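Local coordinates for protein putative phosphoglycolate phosphatase (Lactobacillus delbrueckii, PDB 2HI0) that probably hydrolyses the phosphate ester of 2-phosphoglycolate, as a putative phosphoglycolate phosphatase of the haloacid dehalogenase-like (HAD) family, at residues A7-D12 with E235-E240; S24-A29 with H37-E42; E31-R36 with L94-P99; R213-L218 with T224-T229. All blocks are in the same frame, centred on the assembly; numbering follows the deposited sequence. Where two conformers were deposited one is given.

Contact 1: residues A7-D12 with E235-E240; sequences AIFDMD and EAILGE. With NA (sodium ion), chain C.
Ile237 pushes its delta methyl into the notch between Ala7 and Phe9, two residues whose side chains lie on the same side of strand 6-9. CD1 of Ile237 stops 4.0 Å from CZ of Phe9, the far corner of the ring, and 4.2 Å from CB of Ala7. Its CG1 branch stands anti to the carbonyl carbon (chi1 -68°) and the chain runs on extended, which carries the methyl down from the helix to the strand. The contact is small, about 93 Å², wholly apolar and buried. Past Phe9 the strand runs out into the metal site. OD2 of Asp10 binds the sodium ion at 2.1 Å and the backbone O of Asp12 binds it at 2.5 Å, with a water and Asp190 also bound. Asp10 and Asp12 fit the DxDx(T/V) pattern of HAD enzymes, in which the first aspartate is generally the nucleophile. The site lies well away from Ile237. Strand 6-9 is an inner strand of the parallel sheet, hydrogen-bonded to 128-133 and 185-189, and the C-terminal helix 230-238 packs over it beside helix 115-124, whose Leu118 and Met119 touch Phe9 and whose Leu122 touches Ile237.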
loop_
_atom_site.group_PDB
_atom_site.type_symbol
_atom_site.label_atom_id
_atom_site.label_comp_id
_atom_site.label_asym_id
_atom_site.label_seq_id
_atom_site.Cartn_x
_atom_site.Cartn_y
_atom_site.Cartn_z
ATOM N N ALA A 7 12.180 2.302 -10.192
ATOM C CA ALA A 7 11.787 2.295 -8.759
ATOM C C ALA A 7 10.277 2.227 -8.762
ATOM O O ALA A 7 9.613 3.071 -9.351
ATOM C CB ALA A 7 12.280 3.578 -8.002
ATOM N N ILE A 8 9.772 1.166 -8.142
ATOM C CA ILE A 8 8.353 0.821 -8.108
ATOM C C ILE A 8 7.910 0.999 -6.659
ATOM O O ILE A 8 8.435 0.319 -5.758
ATOM C CB ILE A 8 8.126 -0.616 -8.574
ATOM C CG1 ILE A 8 8.733 -0.852 -9.943
ATOM C CG2 ILE A 8 6.621 -0.916 -8.621
ATOM C CD1 ILE A 8 8.695 -2.384 -10.319
ATOM N N PHE A 9 6.969 1.925 -6.440
ATOM C CA PHE A 9 6.537 2.329 -5.109
ATOM C C PHE A 9 5.124 1.813 -4.802
ATOM O O PHE A 9 4.205 1.867 -5.639
ATOM C CB PHE A 9 6.443 3.847 -4.987
ATOM C CG PHE A 9 7.750 4.563 -5.176
ATOM C CD1 PHE A 9 8.251 4.800 -6.438
ATOM C CD2 PHE A 9 8.502 4.929 -4.087
ATOM C CE1 PHE A 9 9.449 5.455 -6.600
ATOM C CE2 PHE A 9 9.705 5.609 -4.270
ATOM C CZ PHE A 9 10.164 5.842 -5.517
ATOM N N ASP A 10 4.956 1.361 -3.578
ATOM C CA ASP A 10 3.597 1.284 -2.978
ATOM C C ASP A 10 3.094 2.731 -2.728
ATOM O O ASP A 10 3.868 3.698 -2.783
ATOM C CB ASP A 10 3.647 0.523 -1.664
ATOM C CG ASP A 10 2.265 0.191 -1.126
ATOM O OD1 ASP A 10 1.298 -0.007 -1.895
ATOM O OD2 ASP A 10 2.157 0.164 0.107
HETATM N N MSE A 11 1.791 2.908 -2.541
HETATM C CA MSE A 11 1.194 4.225 -2.345
HETATM C C MSE A 11 0.991 4.524 -0.849
HETATM O O MSE A 11 1.651 5.444 -0.316
HETATM C CB MSE A 11 -0.123 4.347 -3.119
HETATM C CG MSE A 11 -0.856 5.609 -2.840
HETATM SE SE MSE A 11 -2.187 5.962 -4.169
HETATM C CE MSE A 11 -1.194 6.805 -5.603
ATOM N N ASP A 12 0.096 3.760 -0.199
ATOM C CA ASP A 12 -0.279 3.999 1.206
ATOM C C ASP A 12 0.910 3.884 2.132
ATOM O O ASP A 12 1.622 2.886 2.072
ATOM C CB ASP A 12 -1.335 2.997 1.688
ATOM C CG ASP A 12 -2.667 3.195 1.071
ATOM O OD1 ASP A 12 -3.297 4.231 1.261
ATOM O OD2 ASP A 12 -3.134 2.241 0.402
ATOM N N GLU A 235 19.123 8.033 -1.701
ATOM C CA GLU A 235 20.453 7.434 -1.650
ATOM C C GLU A 235 20.413 5.911 -1.822
ATOM O O GLU A 235 21.255 5.332 -2.517
ATOM C CB GLU A 235 21.160 7.839 -0.355
ATOM C CG GLU A 235 21.403 9.341 -0.280
ATOM C CD GLU A 235 21.950 9.793 1.058
ATOM O OE1 GLU A 235 22.377 8.920 1.852
ATOM O OE2 GLU A 235 21.953 11.021 1.300
ATOM N N ALA A 236 19.398 5.269 -1.228
ATOM C CA ALA A 236 19.221 3.812 -1.338
ATOM C C ALA A 236 18.917 3.419 -2.778
ATOM O O ALA A 236 19.444 2.403 -3.296
ATOM C CB ALA A 236 18.131 3.328 -0.428
ATOM N N ILE A 237 18.092 4.214 -3.449
ATOM C CA ILE A 237 17.704 3.886 -4.821
ATOM C C ILE A 237 18.904 4.103 -5.754
ATOM O O ILE A 237 19.090 3.331 -6.693
ATOM C CB ILE A 237 16.440 4.675 -5.282
ATOM C CG1 ILE A 237 15.199 4.211 -4.521
ATOM C CG2 ILE A 237 16.229 4.530 -6.813
ATOM C CD1 ILE A 237 14.031 5.161 -4.562
ATOM N N LEU A 238 19.725 5.133 -5.495
ATOM C CA LEU A 238 20.864 5.500 -6.358
ATOM C C LEU A 238 22.132 4.717 -5.999
ATOM O O LEU A 238 23.092 4.702 -6.761
ATOM C CB LEU A 238 21.122 7.021 -6.301
ATOM C CG LEU A 238 19.983 7.891 -6.844
ATOM C CD1 LEU A 238 20.302 9.387 -6.609
ATOM C CD2 LEU A 238 19.666 7.588 -8.314
ATOM N N GLY A 239 22.110 4.035 -4.859
ATOM C CA GLY A 239 23.272 3.314 -4.345
ATOM C C GLY A 239 24.384 4.208 -3.834
ATOM O O GLY A 239 25.542 3.767 -3.700
ATOM N N GLU A 240 24.052 5.465 -3.556
ATOM C CA GLU A 240 25.002 6.401 -2.982
ATOM C C GLU A 240 24.965 6.296 -1.434
ATOM O O GLU A 240 25.897 6.702 -0.715
ATOM C CB GLU A 240 24.766 7.838 -3.506
ATOM C CG GLU A 240 23.336 8.335 -3.540
ATOM O OXT GLU A 240 24.004 5.773 -0.839
HETATM NA NA NA C . 1.417 0.398 2.053
HETATM O O HOH W 1 1.872 -2.255 2.110
#

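Contact 2: residues S24-A29 with H37-E42; sequences SALNYA and HDFTVE
The turn between helix 19-32 and helix 41-47, in the helical part of this HAD-like protein, is pinned to the first helix by one side-chain amide. Asn27 uses both ends of that amide on the backbone of Phe39. OD1 accepts from Phe39 N at 2.9 Å, a bent bond with an N-H...O angle of 146° and the donor tilted from the carbonyl plane. ND2 donates to Phe39 O at 3.0 Å, nearly straight at 170° and in the plane of the amide. With CG anti to the carbonyl carbon (chi1 -76°), the amide swings across to the turn. CD2 of Leu26 meets the Phe39 ring obliquely, 4.0 Å from CD2 of Phe39. Helix 52-63 closes round this pair through Ala59, and Phe30 and Phe47 meet the Phe39 ring edge-to-face. His37 lays its CB 3.3 Å from the backbone O of Asn27, while its ND1 is bonded to His35 O. Cutting Asn27 back to an alanine removes the amide, which would probably leave the N-H and C=O of Phe39 without these mates and the turn less firmly tied to the helix. Because donor and acceptor are both used, the two bonds fix which way round the amide lies, and they satisfy the backbone of a residue whose ring is buried.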
loop_
_atom_site.group_PDB
_atom_site.type_symbol
_atom_site.label_atom_id
_atom_site.label_comp_id
_atom_site.label_asym_id
_atom_site.label_seq_id
_atom_site.Cartn_x
_atom_site.Cartn_y
_atom_site.Cartn_z
ATOM N N SER A 24 -11.534 7.946 8.182
ATOM C CA SER A 24 -12.810 8.620 8.027
ATOM C C SER A 24 -13.774 7.805 7.152
ATOM O O SER A 24 -14.962 7.658 7.471
ATOM C CB SER A 24 -12.576 10.009 7.421
ATOM O OG SER A 24 -13.800 10.704 7.335
ATOM N N ALA A 25 -13.284 7.287 6.025
ATOM C CA ALA A 25 -14.110 6.531 5.096
ATOM C C ALA A 25 -14.539 5.191 5.706
ATOM O O ALA A 25 -15.682 4.759 5.542
ATOM C CB ALA A 25 -13.384 6.328 3.776
ATOM N N LEU A 26 -13.635 4.505 6.413
ATOM C CA LEU A 26 -13.972 3.235 7.073
ATOM C C LEU A 26 -15.047 3.465 8.130
ATOM O O LEU A 26 -16.010 2.712 8.216
ATOM C CB LEU A 26 -12.764 2.469 7.705
ATOM C CG LEU A 26 -12.962 0.958 8.021
ATOM C CD1 LEU A 26 -13.275 0.177 6.755
ATOM C CD2 LEU A 26 -11.679 0.455 8.705
ATOM N N ASN A 27 -14.866 4.472 8.966
ATOM C CA ASN A 27 -15.839 4.768 9.989
ATOM C C ASN A 27 -17.201 5.153 9.413
ATOM O O ASN A 27 -18.239 4.698 9.900
ATOM C CB ASN A 27 -15.351 5.852 10.952
ATOM C CG ASN A 27 -14.327 5.338 11.957
ATOM O OD1 ASN A 27 -14.362 4.177 12.363
ATOM N ND2 ASN A 27 -13.395 6.209 12.346
ATOM N N TYR A 28 -17.193 5.942 8.324
ATOM C CA TYR A 28 -18.433 6.251 7.588
ATOM C C TYR A 28 -19.192 4.992 7.140
ATOM O O TYR A 28 -20.389 4.852 7.368
ATOM C CB TYR A 28 -18.147 7.159 6.391
ATOM C CG TYR A 28 -19.410 7.508 5.588
ATOM C CD1 TYR A 28 -20.194 8.606 5.934
ATOM C CD2 TYR A 28 -19.760 6.774 4.501
ATOM C CE1 TYR A 28 -21.325 8.907 5.214
ATOM C CE2 TYR A 28 -20.897 7.049 3.784
ATOM C CZ TYR A 28 -21.677 8.136 4.143
ATOM O OH TYR A 28 -22.797 8.465 3.418
ATOM N N ALA A 29 -18.466 4.084 6.466
ATOM C CA ALA A 29 -19.013 2.840 5.909
ATOM C C ALA A 29 -19.588 1.945 7.009
ATOM O O ALA A 29 -20.659 1.333 6.895
ATOM C CB ALA A 29 -17.900 2.088 5.141
ATOM N N HIS A 37 -18.059 2.529 14.942
ATOM C CA HIS A 37 -17.453 3.422 13.954
ATOM C C HIS A 37 -16.555 4.483 14.580
ATOM O O HIS A 37 -16.584 5.668 14.200
ATOM C CB HIS A 37 -18.585 4.098 13.130
ATOM C CG HIS A 37 -19.697 4.651 13.958
ATOM N ND1 HIS A 37 -20.813 3.912 14.285
ATOM C CD2 HIS A 37 -19.862 5.864 14.539
ATOM C CE1 HIS A 37 -21.613 4.656 15.038
ATOM N NE2 HIS A 37 -21.063 5.846 15.199
ATOM N N ASP A 38 -15.735 4.024 15.506
ATOM C CA ASP A 38 -14.778 4.877 16.204
ATOM C C ASP A 38 -13.353 4.345 16.046
ATOM O O ASP A 38 -12.554 4.436 16.963
ATOM C CB ASP A 38 -15.146 4.927 17.684
ATOM C CG ASP A 38 -15.132 3.520 18.328
ATOM O OD1 ASP A 38 -14.893 2.516 17.594
ATOM O OD2 ASP A 38 -15.352 3.424 19.557
ATOM N N PHE A 39 -13.025 3.776 14.887
ATOM C CA PHE A 39 -11.638 3.343 14.635
ATOM C C PHE A 39 -10.702 4.542 14.596
ATOM O O PHE A 39 -11.097 5.639 14.175
ATOM C CB PHE A 39 -11.484 2.576 13.332
ATOM C CG PHE A 39 -12.288 1.293 13.262
ATOM C CD1 PHE A 39 -12.013 0.235 14.118
ATOM C CD2 PHE A 39 -13.261 1.122 12.290
ATOM C CE1 PHE A 39 -12.696 -0.978 14.022
ATOM C CE2 PHE A 39 -13.959 -0.074 12.173
ATOM C CZ PHE A 39 -13.667 -1.140 13.062
ATOM N N THR A 40 -9.475 4.303 15.057
ATOM C CA THR A 40 -8.425 5.303 15.091
ATOM C C THR A 40 -7.537 5.118 13.863
ATOM O O THR A 40 -7.570 4.077 13.196
ATOM C CB THR A 40 -7.529 5.122 16.358
ATOM O OG1 THR A 40 -6.918 3.833 16.290
ATOM C CG2 THR A 40 -8.362 5.209 17.691
ATOM N N VAL A 41 -6.717 6.127 13.572
ATOM C CA VAL A 41 -5.678 5.994 12.537
ATOM C C VAL A 41 -4.744 4.813 12.811
ATOM O O VAL A 41 -4.328 4.126 11.873
ATOM C CB VAL A 41 -4.841 7.275 12.363
ATOM C CG1 VAL A 41 -3.539 6.979 11.650
ATOM C CG2 VAL A 41 -5.661 8.368 11.691
ATOM N N GLU A 42 -4.440 4.550 14.079
ATOM C CA GLU A 42 -3.578 3.414 14.402
ATOM C C GLU A 42 -4.270 2.083 14.072
ATOM O O GLU A 42 -3.609 1.121 13.668
ATOM C CB GLU A 42 -3.121 3.413 15.877
ATOM C CG GLU A 42 -2.090 4.489 16.254
ATOM C CD GLU A 42 -0.837 4.548 15.354
ATOM O OE1 GLU A 42 0.034 3.661 15.491
ATOM O OE2 GLU A 42 -0.709 5.495 14.522
#

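Contact 3: residues E31-R36 with L94-P99; sequences EQTGHR and LEVFKP. With EDO (1,2-ethanediol), chain H.
Apolar contact carries this junction, and Val96 supplies all of it from the side of helix 87-103. Its two methyls part company: CG1 reaches CB of Gln32 at 4.1 Å, while CG2 meets CG2 of Thr33 at 4.0 Å. The Val96 and Thr33 side chains slide past one another in opposite directions. Chi1 of Val96 at 180° places CG1 anti to the backbone N and leaves CG2 beside that N, a setting that points CG1 at Gln32 and CG2 at Thr33. Gln32 contributes just the root of its side chain, for the chain bends at chi2 and takes the amide away from Val96.

The polar bonds run within the turn or to its surroundings. Thr33 turns its hydroxyl back to the helix, where OG1 is bonded to Ala29 O, and so offers the methyl to Val96. His35 is held at both ring nitrogens, ND1 by Glu63 and NE2 by Glu89. On the outer side, OE1 of Glu31 accepts a 2.6 Å hydrogen bond from O1 of an ethanediol, probably a crystallisation additive.

The helix finishes in a Schellman motif. Gly34 N is bonded to Glu31 O at 3.2 Å and His35 N to Phe30 O, with Gly34 as the C-prime residue at positive phi.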
loop_
_atom_site.group_PDB
_atom_site.type_symbol
_atom_site.label_atom_id
_atom_site.label_comp_id
_atom_site.label_asym_id
_atom_site.label_seq_id
_atom_site.Cartn_x
_atom_site.Cartn_y
_atom_site.Cartn_z
ATOM N N GLU A 31 -20.491 2.924 10.073
ATOM C CA GLU A 31 -21.674 3.561 10.657
ATOM C C GLU A 31 -22.921 3.345 9.768
ATOM O O GLU A 31 -24.016 3.033 10.275
ATOM C CB GLU A 31 -21.415 5.065 10.816
ATOM C CG GLU A 31 -22.595 5.834 11.399
ATOM C CD GLU A 31 -22.296 7.291 11.702
ATOM O OE1 GLU A 31 -21.810 8.031 10.814
ATOM O OE2 GLU A 31 -22.630 7.680 12.849
ATOM N N GLN A 32 -22.749 3.545 8.450
ATOM C CA GLN A 32 -23.841 3.343 7.513
ATOM C C GLN A 32 -24.434 1.927 7.494
ATOM O O GLN A 32 -25.564 1.728 7.080
ATOM C CB GLN A 32 -23.458 3.722 6.075
ATOM C CG GLN A 32 -23.298 5.195 5.878
ATOM C CD GLN A 32 -24.591 5.941 6.011
ATOM O OE1 GLN A 32 -25.586 5.575 5.367
ATOM N NE2 GLN A 32 -24.610 6.999 6.838
ATOM N N THR A 33 -23.636 0.950 7.895
ATOM C CA THR A 33 -24.034 -0.448 7.900
ATOM C C THR A 33 -24.288 -1.008 9.322
ATOM O O THR A 33 -24.457 -2.216 9.509
ATOM C CB THR A 33 -23.026 -1.283 7.118
ATOM O OG1 THR A 33 -21.712 -1.100 7.662
ATOM C CG2 THR A 33 -23.034 -0.933 5.640
ATOM N N GLY A 34 -24.399 -0.116 10.302
ATOM C CA GLY A 34 -24.830 -0.510 11.635
ATOM C C GLY A 34 -23.753 -1.003 12.581
ATOM O O GLY A 34 -24.078 -1.582 13.639
ATOM N N HIS A 35 -22.487 -0.742 12.265
ATOM C CA HIS A 35 -21.356 -1.240 13.051
ATOM C C HIS A 35 -20.784 -0.128 13.923
ATOM O O HIS A 35 -21.155 1.022 13.754
ATOM C CB HIS A 35 -20.263 -1.774 12.151
ATOM C CG HIS A 35 -20.650 -3.037 11.466
ATOM N ND1 HIS A 35 -20.536 -4.262 12.082
ATOM C CD2 HIS A 35 -21.229 -3.266 10.265
ATOM C CE1 HIS A 35 -20.981 -5.204 11.271
ATOM N NE2 HIS A 35 -21.428 -4.630 10.168
ATOM N N ARG A 36 -19.935 -0.489 14.888
ATOM C CA ARG A 36 -19.084 0.433 15.649
ATOM C C ARG A 36 -18.310 1.264 14.645
ATOM O O ARG A 36 -17.895 0.732 13.610
ATOM C CB ARG A 36 -18.103 -0.358 16.568
ATOM C CG ARG A 36 -16.589 -0.183 16.314
ATOM C CD ARG A 36 -15.732 -1.057 17.235
ATOM N NE ARG A 36 -14.503 -0.371 17.655
ATOM C CZ ARG A 36 -13.508 -0.921 18.355
ATOM N NH1 ARG A 36 -13.527 -2.191 18.714
ATOM N NH2 ARG A 36 -12.456 -0.184 18.685
ATOM N N LEU A 94 -18.237 -2.987 1.984
ATOM C CA LEU A 94 -17.450 -2.475 0.834
ATOM C C LEU A 94 -18.310 -1.722 -0.161
ATOM O O LEU A 94 -17.849 -0.799 -0.864
ATOM C CB LEU A 94 -16.716 -3.613 0.146
ATOM C CG LEU A 94 -15.472 -4.134 0.871
ATOM C CD1 LEU A 94 -14.908 -5.344 0.142
ATOM C CD2 LEU A 94 -14.424 -3.047 0.915
ATOM N N GLU A 95 -19.587 -2.105 -0.259
ATOM C CA GLU A 95 -20.507 -1.439 -1.172
ATOM C C GLU A 95 -20.610 0.077 -0.867
ATOM O O GLU A 95 -20.787 0.898 -1.781
ATOM C CB GLU A 95 -21.881 -2.091 -1.043
ATOM C CG GLU A 95 -22.913 -1.514 -1.994
ATOM C CD GLU A 95 -24.274 -2.203 -1.911
ATOM O OE1 GLU A 95 -24.571 -2.870 -0.893
ATOM O OE2 GLU A 95 -25.059 -2.042 -2.867
ATOM N N VAL A 96 -20.512 0.422 0.407
ATOM C CA VAL A 96 -20.472 1.808 0.861
ATOM C C VAL A 96 -19.053 2.352 0.838
ATOM O O VAL A 96 -18.807 3.423 0.324
ATOM C CB VAL A 96 -21.057 1.947 2.300
ATOM C CG1 VAL A 96 -21.009 3.422 2.792
ATOM C CG2 VAL A 96 -22.491 1.315 2.337
ATOM N N PHE A 97 -18.112 1.597 1.396
ATOM C CA PHE A 97 -16.734 2.091 1.530
ATOM C C PHE A 97 -16.023 2.457 0.202
ATOM O O PHE A 97 -15.347 3.513 0.105
ATOM C CB PHE A 97 -15.879 1.057 2.235
ATOM C CG PHE A 97 -14.433 1.470 2.378
ATOM C CD1 PHE A 97 -14.032 2.352 3.385
ATOM C CD2 PHE A 97 -13.490 0.979 1.517
ATOM C CE1 PHE A 97 -12.704 2.743 3.480
ATOM C CE2 PHE A 97 -12.175 1.395 1.606
ATOM C CZ PHE A 97 -11.775 2.263 2.597
ATOM N N LYS A 98 -16.117 1.571 -0.795
ATOM C CA LYS A 98 -15.332 1.793 -2.018
ATOM C C LYS A 98 -15.673 3.122 -2.715
ATOM O O LYS A 98 -14.814 3.957 -2.951
ATOM C CB LYS A 98 -15.453 0.589 -2.951
ATOM C CG LYS A 98 -14.729 -0.620 -2.380
ATOM C CD LYS A 98 -14.544 -1.765 -3.387
ATOM C CE LYS A 98 -13.968 -1.289 -4.731
ATOM N NZ LYS A 98 -13.391 -2.415 -5.532
ATOM N N PRO A 99 -16.938 3.356 -3.010
ATOM C CA PRO A 99 -17.277 4.636 -3.642
ATOM C C PRO A 99 -17.079 5.843 -2.725
ATOM O O PRO A 99 -16.591 6.909 -3.169
ATOM C CB PRO A 99 -18.750 4.485 -4.006
ATOM C CG PRO A 99 -19.239 3.371 -3.170
ATOM C CD PRO A 99 -18.108 2.465 -2.873
HETATM C C1 EDO H . -18.669 7.917 11.352
HETATM O O1 EDO H . -19.371 9.049 10.868
HETATM C C2 EDO H . -17.723 8.411 12.443
HETATM O O2 EDO H . -18.403 8.901 13.608
#

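Contact 4: residues R213-L218 with T224-T229; sequences RSVPFL and TVIVDT
Ile226 sets CG1 anti to its carbonyl carbon (chi1 -57°) and continues extended (chi2 170°), which carries the CD1 methyl up against helix 215-220. The two elements belong to a beta-alpha-beta unit, strand 204-208, helix 215-220 and strand 226-227, at the edge of the parallel sheet of this HAD-like fold. CD1 of Ile226 approaches CB of Leu218 at 4.1 Å and CG1 of Val215 at 4.3 Å. These two helix residues lie three apart, nearly one turn, and the methyl fits against both. The link is apolar and modest, with 133 Å² buried. Ile226 also leans on Ala207 of strand 204-208, and the backbone of Val227 is hydrogen-bonded to Ala207 and Asn209, which sets the short strand in the sheet. Val227, next to Ile226 in the chain, turns its side chain to the other face of the sheet, toward Leu233 of helix 230-238.

At the start of helix 215-220, Arg213 folds back along Phe217. The CZ corner of that ring lies 3.4 Å above the guanidinium plane, near its rim, and CD of the arginine sits over one face of the ring. NE of Arg213 forms a salt bridge with Glu192. Ser214 is the N-cap of the helix: its OG accepts from Phe217 N at 3.0 Å, with an N-H...O angle of 158°.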
loop_
_atom_site.group_PDB
_atom_site.type_symbol
_atom_site.label_atom_id
_atom_site.label_comp_id
_atom_site.label_asym_id
_atom_site.label_seq_id
_atom_site.Cartn_x
_atom_site.Cartn_y
_atom_site.Cartn_z
ATOM N N ARG A 213 3.646 0.037 9.225
ATOM C CA ARG A 213 4.282 -0.954 10.114
ATOM C C ARG A 213 5.494 -0.341 10.801
ATOM O O ARG A 213 6.198 0.542 10.258
ATOM C CB ARG A 213 4.720 -2.173 9.321
ATOM C CG ARG A 213 3.631 -2.957 8.587
ATOM C CD ARG A 213 2.532 -3.450 9.507
ATOM N NE ARG A 213 1.735 -4.543 8.967
ATOM C CZ ARG A 213 0.656 -5.062 9.576
ATOM N NH1 ARG A 213 0.200 -4.544 10.722
ATOM N NH2 ARG A 213 0.032 -6.115 9.031
ATOM N N SER A 214 5.764 -0.850 11.989
ATOM C CA SER A 214 6.875 -0.444 12.820
ATOM C C SER A 214 8.194 -1.074 12.340
ATOM O O SER A 214 8.218 -2.078 11.618
ATOM C CB SER A 214 6.635 -0.881 14.264
ATOM O OG SER A 214 6.878 -2.276 14.424
ATOM N N VAL A 215 9.297 -0.502 12.799
ATOM C CA VAL A 215 10.604 -1.031 12.456
ATOM C C VAL A 215 10.791 -2.447 13.017
ATOM O O VAL A 215 11.232 -3.329 12.282
ATOM C CB VAL A 215 11.731 -0.045 12.875
ATOM C CG1 VAL A 215 13.117 -0.721 12.821
ATOM C CG2 VAL A 215 11.666 1.184 11.973
ATOM N N PRO A 216 10.464 -2.681 14.305
ATOM C CA PRO A 216 10.597 -4.072 14.765
ATOM C C PRO A 216 9.742 -5.083 13.989
ATOM O O PRO A 216 10.163 -6.214 13.746
ATOM C CB PRO A 216 10.139 -4.012 16.215
ATOM C CG PRO A 216 10.242 -2.594 16.605
ATOM C CD PRO A 216 10.053 -1.779 15.393
ATOM N N PHE A 217 8.557 -4.656 13.564
ATOM C CA PHE A 217 7.714 -5.503 12.696
ATOM C C PHE A 217 8.393 -5.758 11.358
ATOM O O PHE A 217 8.482 -6.887 10.900
ATOM C CB PHE A 217 6.357 -4.863 12.513
ATOM C CG PHE A 217 5.405 -5.675 11.684
ATOM C CD1 PHE A 217 5.501 -5.665 10.313
ATOM C CD2 PHE A 217 4.437 -6.472 12.296
ATOM C CE1 PHE A 217 4.618 -6.399 9.550
ATOM C CE2 PHE A 217 3.551 -7.228 11.549
ATOM C CZ PHE A 217 3.658 -7.194 10.158
ATOM N N LEU A 218 8.879 -4.703 10.714
ATOM C CA LEU A 218 9.504 -4.883 9.424
ATOM C C LEU A 218 10.713 -5.792 9.481
ATOM O O LEU A 218 10.948 -6.607 8.590
ATOM C CB LEU A 218 9.861 -3.528 8.808
ATOM C CG LEU A 218 8.651 -2.663 8.408
ATOM C CD1 LEU A 218 9.071 -1.211 8.136
ATOM C CD2 LEU A 218 7.948 -3.237 7.201
ATOM N N THR A 224 15.420 -5.744 4.820
ATOM C CA THR A 224 16.872 -5.679 4.974
ATOM C C THR A 224 17.463 -4.281 4.882
ATOM O O THR A 224 18.502 -4.040 5.485
ATOM C CB THR A 224 17.603 -6.591 3.964
ATOM O OG1 THR A 224 17.260 -6.206 2.628
ATOM C CG2 THR A 224 17.227 -8.048 4.199
ATOM N N VAL A 225 16.870 -3.411 4.077
ATOM C CA VAL A 225 17.217 -1.988 4.014
ATOM C C VAL A 225 15.984 -1.207 4.474
ATOM O O VAL A 225 14.912 -1.326 3.896
ATOM C CB VAL A 225 17.605 -1.548 2.600
ATOM C CG1 VAL A 225 17.840 -0.054 2.589
ATOM C CG2 VAL A 225 18.874 -2.294 2.139
ATOM N N ILE A 226 16.139 -0.451 5.563
ATOM C CA ILE A 226 15.033 0.340 6.098
ATOM C C ILE A 226 15.514 1.773 6.192
ATOM O O ILE A 226 16.560 2.035 6.794
ATOM C CB ILE A 226 14.501 -0.156 7.480
ATOM C CG1 ILE A 226 14.063 -1.629 7.424
ATOM C CG2 ILE A 226 13.305 0.696 7.944
ATOM C CD1 ILE A 226 13.767 -2.230 8.823
ATOM N N VAL A 227 14.783 2.699 5.588
ATOM C CA VAL A 227 15.199 4.102 5.551
ATOM C C VAL A 227 14.167 4.930 6.307
ATOM O O VAL A 227 12.992 4.549 6.383
ATOM C CB VAL A 227 15.378 4.577 4.076
ATOM C CG1 VAL A 227 16.476 3.791 3.336
ATOM C CG2 VAL A 227 14.062 4.476 3.290
ATOM N N ASP A 228 14.583 6.084 6.828
ATOM C CA ASP A 228 13.629 6.942 7.564
ATOM C C ASP A 228 13.501 8.390 7.075
ATOM O O ASP A 228 12.789 9.183 7.672
ATOM C CB ASP A 228 13.903 6.895 9.075
ATOM C CG ASP A 228 15.236 7.450 9.456
ATOM O OD1 ASP A 228 15.971 7.969 8.589
ATOM O OD2 ASP A 228 15.539 7.355 10.670
ATOM N N THR A 229 14.172 8.738 5.985
ATOM C CA THR A 229 13.852 9.979 5.292
ATOM C C THR A 229 13.797 9.764 3.798
ATOM O O THR A 229 14.407 8.822 3.295
ATOM C CB THR A 229 14.890 11.085 5.582
ATOM O OG1 THR A 229 16.113 10.751 4.934
ATOM C CG2 THR A 229 15.146 11.219 7.067
#

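How the contacts relate
The four contacts fall into two groups. Contacts 1 and 4, with centres about 13 Å apart, both reach the parallel sheet; helix 230-238 follows strand 226-227 in the chain, and the two contacts touch where Ala236 CB lies 4.1 Å from Val227 CG1. Contacts 2 and 3, about 10 Å apart between centres, share helix 19-32 in the helical part, and their segments alternate along the chain. Contact 3 lies about 35 Å from contact 1 between centres, across the middle of the chain. Contact 1 ties the first strand to the last helix, so the other three are nested within its loop, and the helical part is an insertion after the first strand, as in many HAD phosphatases.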